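Fimbrial structural subunit (Actinomyces naeslundii, PDB 3QDH) probably builds, with its C-terminal domains forming this chain, the shaft of type 2 fimbriae that mediate adherence to streptococci and host cells in oral biofilms. Local coordinates at residues R53-T58 with Q108-E113; Y18-L23 with I205-E210. All coordinates share one frame; numbering follows the deposited sequence.

Interaction 1: R53-T58 with Q108-E113; sequences RLTAVT and QGKVTE
R53-T58 and Q108-E113 form an antiparallel strand pairing interrupted by a beta bulge, within the first of the two domains in this chain, where strand 102-111 lies between strand 23-31 and the segment 53-58. Two hydrogen-bonded pairs define the register: T55 with K110, and T58 with Q108. Between them the register slips by one residue as the chain turns a corner at A56. The straightest of the backbone bonds runs from K110 N to T55 O (2.8 Å, 175° at the hydrogen), in the carbonyl plane on a lone pair. At the bulge V57 CA approaches Q108 O at 3.2 Å, a CA-H...O contact. On the face carrying L54 and V111, L54 CD2 meets V111 CG2 at 3.8 Å, and L54 also rests on F26. On the opposite face T55 CG2 touches both K110 CB and T112 CG2, each at 3.8 Å. R53 O takes two donors from one residue: T112 N at 3.0 Å, nearly along the C=O axis, and T112 OG1 at 2.8 Å, 36° above the carbonyl plane. R53's guanidinium turns instead to D51. This double grip should restrain the R53-T112 end, although E113 O, 3.4 Å from R53 CD, is buried without a polar partner.

Interaction 2: Y18-L23 with I205-E210; sequences YGVGSL and IAINGE
V20 and N208 join two tight turns across a domain boundary: N208 N donates to V20 O at 2.8 Å, with 161° at the hydrogen, as the sole direct hydrogen bond between the segments. The dense part lies beside it. V20 CG1, set between its own N and carbonyl carbon (chi1 59°), meets I207 CG2 at 3.7 Å, the two side chains crossing at about a right angle. I205 CG2 packs on G19 N at 3.7 Å, while I205 CD1 approaches Y18 CD2 obliquely at 3.9 Å; the phenol hydroxyl is held by D238. G19 CA lies against A206 O and, at 3.9 Å, I207 CD1. The geometry is that of a type II turn, G19 to S22, facing a type I' turn, I207 to E210, and it brings the Sgo0707 N2-type region against the SpaA-like prealbumin-fold region. The other side is looser and mediated by water. One water accepts from G19 N and donates to both S22 OG and A206 O (2.7 Å each), bridging the segments. A second accepts from G209 N and donates to V20 O; its link to A206 O is weak. N208, exposed, brings ND2 to 3.6 Å from G21 CA.

In the fold
Interaction 1 lies within one domain, whereas interaction 2 joins that domain to the next; their centres are about 12 Å apart. They meet directly at strand 102-111: V111 O lies 2.8 Å from G21 N and V111 N 2.9 Å from S22 O, both probable hydrogen bonds, so the turn of 18-23 abuts the edge of V111 away from L54. Interaction 1 buries 524 Å² and rests on six direct hydrogen bonds, five of them between backbone atoms. Interaction 2 buries 313 Å², with a single direct bond, apolar side chains and two waters. Neither is wholly interior: each combines buried residues with exposed ones, K110 in the first and N208 in the second.

Interaction 1: R53-T58 with Q108-E113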
loop_
_atom_site.group_PDB
_atom_site.type_symbol
_atom_site.label_atom_id
_atom_site.label_comp_id
_atom_site.label_asym_id
_atom_site.label_seq_id
_atom_site.Cartn_x
_atom_site.Cartn_y
_atom_site.Cartn_z
ATOM N N ARG A 53 -6.418 8.683 -2.266
ATOM C CA ARG A 53 -4.986 8.987 -2.198
ATOM C C ARG A 53 -4.149 8.017 -3.023
ATOM O O ARG A 53 -2.949 8.245 -3.239
ATOM C CB ARG A 53 -4.497 9.005 -0.751
ATOM C CG ARG A 53 -4.892 10.271 0.012
ATOM C CD ARG A 53 -4.818 10.042 1.505
ATOM N NE ARG A 53 -5.940 9.236 1.985
ATOM C CZ ARG A 53 -6.254 9.085 3.263
ATOM N NH1 ARG A 53 -5.519 9.680 4.203
ATOM N NH2 ARG A 53 -7.301 8.341 3.605
ATOM N N LEU A 54 -4.783 6.931 -3.474
ATOM C CA LEU A 54 -4.109 5.939 -4.301
ATOM C C LEU A 54 -4.462 6.123 -5.778
ATOM O O LEU A 54 -5.631 6.242 -6.143
ATOM C CB LEU A 54 -4.409 4.511 -3.804
ATOM C CG LEU A 54 -4.031 4.215 -2.342
ATOM C CD1 LEU A 54 -4.542 2.835 -1.865
ATOM C CD2 LEU A 54 -2.527 4.329 -2.121
ATOM N N THR A 55 -3.436 6.168 -6.619
ATOM C CA THR A 55 -3.635 6.418 -8.036
ATOM C C THR A 55 -3.176 5.221 -8.875
ATOM O O THR A 55 -2.463 4.333 -8.377
ATOM C CB THR A 55 -2.922 7.726 -8.477
ATOM O OG1 THR A 55 -3.568 8.254 -9.638
ATOM C CG2 THR A 55 -1.443 7.492 -8.753
ATOM N N ALA A 56 -3.586 5.218 -10.145
ATOM C CA ALA A 56 -3.294 4.134 -11.082
ATOM C C ALA A 56 -3.679 2.777 -10.477
ATOM O O ALA A 56 -2.919 1.810 -10.550
ATOM C CB ALA A 56 -1.811 4.163 -11.506
ATOM N N VAL A 57 -4.869 2.723 -9.886
ATOM C CA VAL A 57 -5.302 1.551 -9.127
ATOM C C VAL A 57 -5.611 0.365 -10.041
ATOM O O VAL A 57 -6.136 0.543 -11.139
ATOM C CB VAL A 57 -6.482 1.861 -8.173
ATOM C CG1 VAL A 57 -6.077 2.960 -7.172
ATOM C CG2 VAL A 57 -7.738 2.265 -8.932
ATOM N N THR A 58 -5.269 -0.829 -9.573
ATOM C CA THR A 58 -5.417 -2.051 -10.356
ATOM C C THR A 58 -5.344 -3.255 -9.420
ATOM O O THR A 58 -5.339 -3.102 -8.182
ATOM C CB THR A 58 -4.338 -2.137 -11.506
ATOM O OG1 THR A 58 -4.721 -3.127 -12.473
ATOM C CG2 THR A 58 -2.939 -2.434 -10.953
ATOM N N GLN A 108 -4.040 -2.749 -5.577
ATOM C CA GLN A 108 -2.911 -1.849 -5.377
ATOM C C GLN A 108 -3.107 -0.477 -5.990
ATOM O O GLN A 108 -3.904 -0.293 -6.907
ATOM C CB GLN A 108 -1.626 -2.484 -5.924
ATOM C CG GLN A 108 -1.720 -2.869 -7.382
ATOM C CD GLN A 108 -0.583 -3.773 -7.806
ATOM O OE1 GLN A 108 -0.433 -4.895 -7.303
ATOM N NE2 GLN A 108 0.222 -3.295 -8.739
ATOM N N GLY A 109 -2.355 0.485 -5.476
ATOM C CA GLY A 109 -2.368 1.840 -6.003
ATOM C C GLY A 109 -1.119 2.563 -5.537
ATOM O O GLY A 109 -0.458 2.126 -4.593
ATOM N N LYS A 110 -0.797 3.661 -6.205
ATOM C CA LYS A 110 0.388 4.457 -5.877
ATOM C C LYS A 110 0.023 5.559 -4.880
ATOM O O LYS A 110 -0.942 6.288 -5.098
ATOM C CB LYS A 110 0.964 5.076 -7.152
ATOM C CG LYS A 110 2.346 5.690 -6.974
ATOM C CD LYS A 110 2.966 6.120 -8.301
ATOM C CE LYS A 110 2.719 7.593 -8.586
ATOM N NZ LYS A 110 3.517 8.056 -9.764
ATOM N N VAL A 111 0.790 5.677 -3.800
ATOM C CA VAL A 111 0.507 6.674 -2.756
ATOM C C VAL A 111 0.884 8.056 -3.279
ATOM O O VAL A 111 2.036 8.284 -3.658
ATOM C CB VAL A 111 1.287 6.396 -1.443
ATOM C CG1 VAL A 111 0.955 7.449 -0.374
ATOM C CG2 VAL A 111 0.969 5.025 -0.910
ATOM N N THR A 112 -0.087 8.963 -3.308
ATOM C CA THR A 112 0.149 10.324 -3.789
ATOM C C THR A 112 0.477 11.287 -2.642
ATOM O O THR A 112 1.275 12.219 -2.815
ATOM C CB THR A 112 -1.034 10.862 -4.623
ATOM O OG1 THR A 112 -2.232 10.852 -3.839
ATOM C CG2 THR A 112 -1.241 10.015 -5.878
ATOM N N GLU A 113 -0.140 11.054 -1.484
ATOM C CA GLU A 113 0.062 11.885 -0.288
ATOM C C GLU A 113 -0.627 11.285 0.941
ATOM O O GLU A 113 -1.530 10.454 0.817
ATOM C CB GLU A 113 -0.436 13.317 -0.520
ATOM C CG GLU A 113 -1.946 13.437 -0.681
ATOM C CD GLU A 113 -2.381 14.817 -1.117
ATOM O OE1 GLU A 113 -1.609 15.783 -0.937
ATOM O OE2 GLU A 113 -3.503 14.938 -1.646
#

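Interaction 2: Y18-L23 with I205-E210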
loop_
_atom_site.group_PDB
_atom_site.type_symbol
_atom_site.label_atom_id
_atom_site.label_comp_id
_atom_site.label_asym_id
_atom_site.label_seq_id
_atom_site.Cartn_x
_atom_site.Cartn_y
_atom_site.Cartn_z
ATOM N N TYR A 18 8.958 2.900 1.545
ATOM C CA TYR A 18 8.441 3.718 2.641
ATOM C C TYR A 18 7.922 5.087 2.216
ATOM O O TYR A 18 7.197 5.736 2.970
ATOM C CB TYR A 18 9.527 3.946 3.691
ATOM C CG TYR A 18 10.039 2.709 4.372
ATOM C CD1 TYR A 18 9.185 1.898 5.123
ATOM C CD2 TYR A 18 11.391 2.365 4.298
ATOM C CE1 TYR A 18 9.658 0.768 5.760
ATOM C CE2 TYR A 18 11.878 1.237 4.933
ATOM C CZ TYR A 18 11.004 0.442 5.664
ATOM O OH TYR A 18 11.476 -0.677 6.301
ATOM N N GLY A 19 8.315 5.541 1.030
ATOM C CA GLY A 19 8.013 6.907 0.607
ATOM C C GLY A 19 6.840 7.054 -0.334
ATOM O O GLY A 19 6.431 6.099 -0.998
ATOM N N VAL A 20 6.303 8.271 -0.379
ATOM C CA VAL A 20 5.286 8.667 -1.345
ATOM C C VAL A 20 5.726 8.303 -2.774
ATOM O O VAL A 20 6.897 8.470 -3.140
ATOM C CB VAL A 20 4.957 10.187 -1.196
ATOM C CG1 VAL A 20 6.205 11.066 -1.415
ATOM C CG2 VAL A 20 3.829 10.607 -2.105
ATOM N N GLY A 21 4.787 7.791 -3.565
ATOM C CA GLY A 21 5.094 7.291 -4.907
ATOM C C GLY A 21 5.304 5.790 -4.939
ATOM O O GLY A 21 5.462 5.204 -6.014
ATOM N N SER A 22 5.333 5.171 -3.758
ATOM C CA SER A 22 5.380 3.716 -3.632
ATOM C C SER A 22 3.971 3.133 -3.772
ATOM O O SER A 22 2.969 3.826 -3.561
ATOM C CB SER A 22 5.951 3.305 -2.275
ATOM O OG SER A 22 7.293 3.737 -2.116
ATOM N N LEU A 23 3.900 1.854 -4.120
ATOM C CA LEU A 23 2.619 1.147 -4.102
ATOM C C LEU A 23 2.247 0.714 -2.685
ATOM O O LEU A 23 3.115 0.404 -1.869
ATOM C CB LEU A 23 2.676 -0.090 -5.010
ATOM C CG LEU A 23 2.879 0.131 -6.509
ATOM C CD1 LEU A 23 3.208 -1.183 -7.190
ATOM C CD2 LEU A 23 1.661 0.782 -7.145
ATOM N N ILE A 205 15.736 6.174 0.760
ATOM C CA ILE A 205 14.327 6.005 0.416
ATOM C C ILE A 205 13.938 6.886 -0.771
ATOM O O ILE A 205 14.197 8.093 -0.774
ATOM C CB ILE A 205 13.419 6.304 1.641
ATOM C CG1 ILE A 205 13.688 5.290 2.757
ATOM C CG2 ILE A 205 11.939 6.291 1.253
ATOM C CD1 ILE A 205 13.291 5.760 4.134
ATOM N N ALA A 206 13.313 6.276 -1.776
ATOM C CA ALA A 206 12.834 7.013 -2.940
ATOM C C ALA A 206 11.569 7.807 -2.620
ATOM O O ALA A 206 10.564 7.248 -2.167
ATOM C CB ALA A 206 12.603 6.073 -4.116
ATOM N N ILE A 207 11.643 9.118 -2.840
ATOM C CA ILE A 207 10.505 10.019 -2.699
ATOM C C ILE A 207 10.074 10.417 -4.103
ATOM O O ILE A 207 10.801 11.122 -4.805
ATOM C CB ILE A 207 10.871 11.275 -1.854
ATOM C CG1 ILE A 207 11.340 10.885 -0.438
ATOM C CG2 ILE A 207 9.718 12.277 -1.811
ATOM C CD1 ILE A 207 10.395 9.962 0.344
ATOM N N ASN A 208 8.896 9.948 -4.513
ATOM C CA ASN A 208 8.442 10.072 -5.902
ATOM C C ASN A 208 9.534 9.679 -6.918
ATOM O O ASN A 208 9.746 10.366 -7.922
ATOM C CB ASN A 208 7.885 11.480 -6.183
ATOM C CG ASN A 208 6.450 11.662 -5.689
ATOM O OD1 ASN A 208 6.107 12.702 -5.123
ATOM N ND2 ASN A 208 5.605 10.657 -5.915
ATOM N N GLY A 209 10.229 8.578 -6.628
ATOM C CA GLY A 209 11.239 8.015 -7.527
ATOM C C GLY A 209 12.639 8.585 -7.373
ATOM O O GLY A 209 13.591 8.068 -7.956
ATOM N N GLU A 210 12.767 9.647 -6.583
ATOM C CA GLU A 210 14.053 10.301 -6.371
ATOM C C GLU A 210 14.582 10.019 -4.965
ATOM O O GLU A 210 13.866 10.206 -3.975
ATOM C CB GLU A 210 13.930 11.811 -6.616
ATOM C CG GLU A 210 13.302 12.199 -7.969
ATOM C CD GLU A 210 14.148 11.803 -9.182
ATOM O OE1 GLU A 210 15.398 11.840 -9.093
ATOM O OE2 GLU A 210 13.555 11.465 -10.233
HETATM O O HOH W 1 9.697 4.790 -1.477
HETATM O O HOH W 2 8.935 6.558 -4.866
#